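Local coordinates for protein ribonucleoside-diphosphate reductase, alpha chain (Actinobacillus ureae ATCC 25976, PDB 6DQX) that probably reduces ribonucleoside diphosphates to their deoxy forms, as the catalytic alpha subunit of a class Id ribonucleotide reductase, at residues Ile114-Val119 against Ser282-Ser287; Arg142-Ala147 against Lys153-Phe158. All blocks are in the same frame, centred on the assembly; numbering follows the deposited sequence.

Interaction 1: residues Ile114-Val119 against Ser282-Ser287; sequences IHEIMV and SSNDES
S283 OG accepts two backbone N-H groups in an ST turn, and this turn carries N284 out to meet E116 near the start of helix 114-130, at the surface of the ribonucleotide reductase barrel. The bond from D285 N to S283 OG is 3.3 Å long; that from E286 N, at 3.1 Å, is weak because it is more bent. S283 N also donates to E286 O at 2.9 Å, which closes the base of the turn just before strand 288-296.

The contact is a small one between two side chains. E116 extends beyond CG from the helix, while N284 CG lies anti to its own carbonyl carbon (chi1 -71°), swinging the amide towards the glutamate. Carboxylate and amide planes lie only 4° apart, but at different levels: E116 OE2 sits above the amide plane, 3.0 Å from N284 ND2, and the N-H directions are wrong for a hydrogen bond. ND2 presents its face rather than an N-H to E116 OE2.

Firmer bonds hold each side. On the loop, R335 binds N284 O, and D285 and E286 make salt bridges to R338 and R342, all from helix 334-343. The neighbouring face of helix 114-130 packs on the second subunit, with V119 on its F332. The other carboxylate oxygen of the glutamate, E116 OE1, is hydrogen-bonded to S113 OG, just ahead of the helix.

Interaction 2: residues Arg142-Ala147 against Lys153-Phe158; sequences RPRGSA and KSDGSF. With EDO (1,2-ethanediol), chain H.
R144 leaves the backbone with CG opposite N (chi1 -174°) and then folds at chi3 (-70°), which lays its guanidinium flat over the carbonyl oxygen of D155. D155 O stands beneath the centre of the group, 3.1 Å from R144 CZ, where no N-H points at it, so the attraction is electrostatic.

Alongside, the two backbones join. P143 to S146 form a type II beta turn with G145 at its positive-phi position, and S146 OG reaches back to P143 O at 2.9 Å, from the same face as S146 N. Both backbone polar groups of S154 pair with this turn: G145 N donates to S154 O at 2.8 Å, and S154 N to S146 O at 2.7 Å, both almost straight. S154 OG accepts from G156 N at 3.1 Å, a capping bond at the entry to helix 156-170. G156, with no side chain, lets its CA approach R144 N to 3.4 Å and point a C-H at R142 O.

R142 bends back towards S154 CB. Its NH1 makes a weak bond to a 1,2-ethanediol, probably from the crystallisation liquor, and its NE is paired with D112.

The polar end of R144 is shared: NH2 forms a salt bridge with E194, while NH1 lies 3.9 Å from D155 OD1, a long salt bridge also spanned by a water, weakly at NH1. Such an arginine, drawn by two carboxylates and a carbonyl, probably stays charged and ties the turn to the helix entry largely by electrostatics, whereas the paired backbones set the register.

Interaction 2 is nested within the loop closed by interaction 1: the order along the chain is helix 114-130, strand 134-137, the turn at 142-147, helix 156-170 and, much later, the loop 282-287. Their centres are 18 Å apart and their nearest atoms about 7 Å, without touching. Helices 114-130 and 156-170 connect the successive parallel strands 105-109, 134-137 and 181-186 of the barrel sheet and pack together, I117 lying on F160 and L163. Both contacts sit at the surface on one side of the chain, where interaction 1 joins the first helix to the approach to strand 288-296 and interaction 2 shapes the entry to the second.

Interaction 1: residues Ile114-Val119 against Ser282-Ser287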
# COMPACT_ATOMS: atom_id res chain seq x y z
N ILE A 114 1.38 0.12 -12.67
CA ILE A 114 0.66 0.07 -11.41
C ILE A 114 0.36 -1.38 -11.01
O ILE A 114 0.45 -1.72 -9.84
CB ILE A 114 -0.65 0.92 -11.42
CG1 ILE A 114 -0.35 2.39 -11.74
CG2 ILE A 114 -1.34 0.84 -10.06
CD1 ILE A 114 0.53 3.14 -10.75
N HIS A 115 -0.01 -2.23 -11.95
CA HIS A 115 -0.28 -3.62 -11.62
C HIS A 115 0.91 -4.25 -10.89
O HIS A 115 0.74 -4.86 -9.83
CB HIS A 115 -0.60 -4.39 -12.89
CG HIS A 115 -0.64 -5.87 -12.71
ND1 HIS A 115 -0.08 -6.73 -13.62
CD2 HIS A 115 -1.16 -6.64 -11.73
CE1 HIS A 115 -0.26 -7.98 -13.21
NE2 HIS A 115 -0.91 -7.95 -12.07
N GLU A 116 2.09 -4.09 -11.46
CA GLU A 116 3.31 -4.71 -10.91
C GLU A 116 3.75 -4.03 -9.61
O GLU A 116 4.27 -4.70 -8.71
CB GLU A 116 4.43 -4.73 -11.97
CG GLU A 116 4.09 -5.65 -13.14
CD GLU A 116 4.81 -5.34 -14.43
OE1 GLU A 116 4.96 -4.16 -14.84
OE2 GLU A 116 5.20 -6.33 -15.09
N ILE A 117 3.50 -2.73 -9.48
CA ILE A 117 3.70 -2.02 -8.22
C ILE A 117 2.77 -2.58 -7.13
O ILE A 117 3.22 -2.79 -6.01
CB ILE A 117 3.60 -0.49 -8.40
CG1 ILE A 117 4.80 0.01 -9.22
CG2 ILE A 117 3.56 0.26 -7.07
CD1 ILE A 117 4.55 1.33 -9.91
N MET A 118 1.49 -2.85 -7.45
CA MET A 118 0.61 -3.44 -6.45
C MET A 118 0.95 -4.89 -6.08
O MET A 118 0.79 -5.29 -4.91
CB MET A 118 -0.87 -3.36 -6.87
CG MET A 118 -1.43 -1.96 -6.98
SD MET A 118 -1.01 -0.81 -5.65
CE MET A 118 0.16 0.18 -6.44
N VAL A 119 1.43 -5.66 -7.04
CA VAL A 119 1.91 -7.03 -6.76
C VAL A 119 3.02 -6.98 -5.69
O VAL A 119 2.95 -7.69 -4.68
CB VAL A 119 2.43 -7.74 -8.02
CG1 VAL A 119 3.21 -9.00 -7.66
CG2 VAL A 119 1.27 -8.09 -8.97
N SER A 282 16.06 -11.33 -9.60
CA SER A 282 14.61 -11.14 -9.47
C SER A 282 14.09 -10.67 -10.82
O SER A 282 14.86 -10.18 -11.65
CB SER A 282 14.30 -10.15 -8.35
OG SER A 282 15.04 -8.97 -8.50
N SER A 283 12.79 -10.87 -11.07
CA SER A 283 12.23 -10.55 -12.39
C SER A 283 10.73 -10.33 -12.24
O SER A 283 10.18 -10.48 -11.16
CB SER A 283 12.43 -11.73 -13.34
OG SER A 283 11.71 -12.83 -12.85
N ASN A 284 10.07 -10.04 -13.35
CA ASN A 284 8.59 -9.95 -13.39
C ASN A 284 7.87 -11.18 -12.81
O ASN A 284 6.81 -11.03 -12.19
CB ASN A 284 8.12 -9.72 -14.86
CG ASN A 284 8.43 -8.33 -15.38
OD1 ASN A 284 9.02 -8.18 -16.47
ND2 ASN A 284 8.05 -7.31 -14.63
N ASP A 285 8.46 -12.38 -12.96
CA ASP A 285 7.85 -13.62 -12.50
C ASP A 285 8.45 -14.28 -11.24
O ASP A 285 7.85 -15.20 -10.71
CB ASP A 285 7.82 -14.66 -13.65
CG ASP A 285 9.21 -14.98 -14.22
OD1 ASP A 285 9.65 -14.23 -15.13
OD2 ASP A 285 9.85 -15.97 -13.80
N GLU A 286 9.61 -13.79 -10.76
CA GLU A 286 10.31 -14.39 -9.63
C GLU A 286 10.82 -13.34 -8.64
O GLU A 286 11.44 -12.38 -9.03
CB GLU A 286 11.48 -15.21 -10.14
CG GLU A 286 11.06 -16.56 -10.73
CD GLU A 286 12.25 -17.44 -11.11
OE1 GLU A 286 13.27 -16.93 -11.62
OE2 GLU A 286 12.17 -18.66 -10.92
N SER A 287 10.58 -13.57 -7.36
CA SER A 287 11.14 -12.75 -6.27
C SER A 287 12.13 -13.67 -5.53
O SER A 287 11.78 -14.78 -5.12
CB SER A 287 10.05 -12.29 -5.33
OG SER A 287 9.21 -11.39 -6.03

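Interaction 2: residues Arg142-Ala147 against Lys153-Phe158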
# COMPACT_ATOMS: atom_id res chain seq x y z
N ARG A 142 9.92 4.25 -14.52
CA ARG A 142 10.29 5.43 -15.29
C ARG A 142 10.38 6.64 -14.34
O ARG A 142 9.65 6.69 -13.37
CB ARG A 142 9.29 5.69 -16.40
CG ARG A 142 9.56 4.90 -17.68
CD ARG A 142 8.45 5.10 -18.71
NE ARG A 142 7.19 4.52 -18.25
CZ ARG A 142 6.21 5.14 -17.59
NH1 ARG A 142 5.12 4.46 -17.24
NH2 ARG A 142 6.30 6.43 -17.26
N PRO A 143 11.30 7.57 -14.61
CA PRO A 143 11.56 8.70 -13.70
C PRO A 143 10.50 9.81 -13.74
O PRO A 143 9.66 9.83 -14.64
CB PRO A 143 12.90 9.24 -14.20
CG PRO A 143 12.95 8.88 -15.63
CD PRO A 143 12.20 7.59 -15.78
N ARG A 144 10.54 10.69 -12.74
CA ARG A 144 9.58 11.78 -12.61
C ARG A 144 9.58 12.58 -13.91
O ARG A 144 10.63 12.91 -14.45
CB ARG A 144 9.96 12.70 -11.45
CG ARG A 144 8.93 13.78 -11.15
CD ARG A 144 9.39 14.67 -10.00
NE ARG A 144 9.35 13.95 -8.73
CZ ARG A 144 8.26 13.68 -8.02
NH1 ARG A 144 7.03 14.03 -8.44
NH2 ARG A 144 8.38 13.02 -6.87
N GLY A 145 8.38 12.86 -14.43
CA GLY A 145 8.22 13.62 -15.68
C GLY A 145 8.02 12.80 -16.94
O GLY A 145 7.70 13.36 -17.99
N SER A 146 8.21 11.48 -16.87
CA SER A 146 7.98 10.61 -18.04
C SER A 146 6.51 10.58 -18.43
O SER A 146 5.64 10.65 -17.55
CB SER A 146 8.44 9.19 -17.73
OG SER A 146 9.81 9.17 -17.41
N ALA A 147 6.22 10.46 -19.72
CA ALA A 147 4.84 10.41 -20.21
C ALA A 147 4.13 9.11 -19.80
O ALA A 147 4.77 8.06 -19.72
CB ALA A 147 4.83 10.56 -21.73
N LYS A 153 1.82 12.88 -16.97
CA LYS A 153 3.23 12.75 -16.62
C LYS A 153 3.43 12.04 -15.28
O LYS A 153 2.80 12.39 -14.27
CB LYS A 153 3.90 14.12 -16.57
CG LYS A 153 4.11 14.76 -17.93
CD LYS A 153 4.96 16.01 -17.79
CE LYS A 153 5.16 16.72 -19.12
NZ LYS A 153 6.12 17.84 -18.95
N SER A 154 4.35 11.08 -15.26
CA SER A 154 4.62 10.24 -14.09
C SER A 154 5.30 10.99 -12.96
O SER A 154 6.00 11.99 -13.17
CB SER A 154 5.48 9.03 -14.44
OG SER A 154 5.73 8.29 -13.26
N ASP A 155 5.10 10.47 -11.76
CA ASP A 155 5.65 11.05 -10.55
C ASP A 155 6.98 10.40 -10.13
O ASP A 155 7.64 10.89 -9.22
CB ASP A 155 4.64 10.92 -9.43
CG ASP A 155 3.38 11.70 -9.72
OD1 ASP A 155 3.41 12.95 -9.55
OD2 ASP A 155 2.39 11.06 -10.13
N GLY A 156 7.35 9.31 -10.80
CA GLY A 156 8.67 8.71 -10.67
C GLY A 156 8.78 7.71 -9.54
O GLY A 156 7.82 7.44 -8.82
N SER A 157 10.00 7.18 -9.38
CA SER A 157 10.27 6.06 -8.48
C SER A 157 10.25 6.43 -7.01
O SER A 157 9.88 5.61 -6.16
CB SER A 157 11.63 5.48 -8.85
OG SER A 157 12.65 6.46 -8.66
N PHE A 158 10.67 7.65 -6.68
CA PHE A 158 10.64 8.10 -5.30
C PHE A 158 9.20 8.20 -4.75
O PHE A 158 8.91 7.79 -3.62
CB PHE A 158 11.37 9.43 -5.15
CG PHE A 158 11.35 9.96 -3.75
CD1 PHE A 158 10.31 10.78 -3.32
CD2 PHE A 158 12.35 9.60 -2.84
CE1 PHE A 158 10.26 11.24 -2.01
CE2 PHE A 158 12.31 10.06 -1.54
CZ PHE A 158 11.27 10.88 -1.13
C1 EDO H . 3.14 4.19 -13.60
O1 EDO H . 3.13 4.09 -15.02
C2 EDO H . 4.42 3.54 -13.09
O2 EDO H . 5.56 4.23 -13.61
O HOH W 1 5.14 14.45 -10.60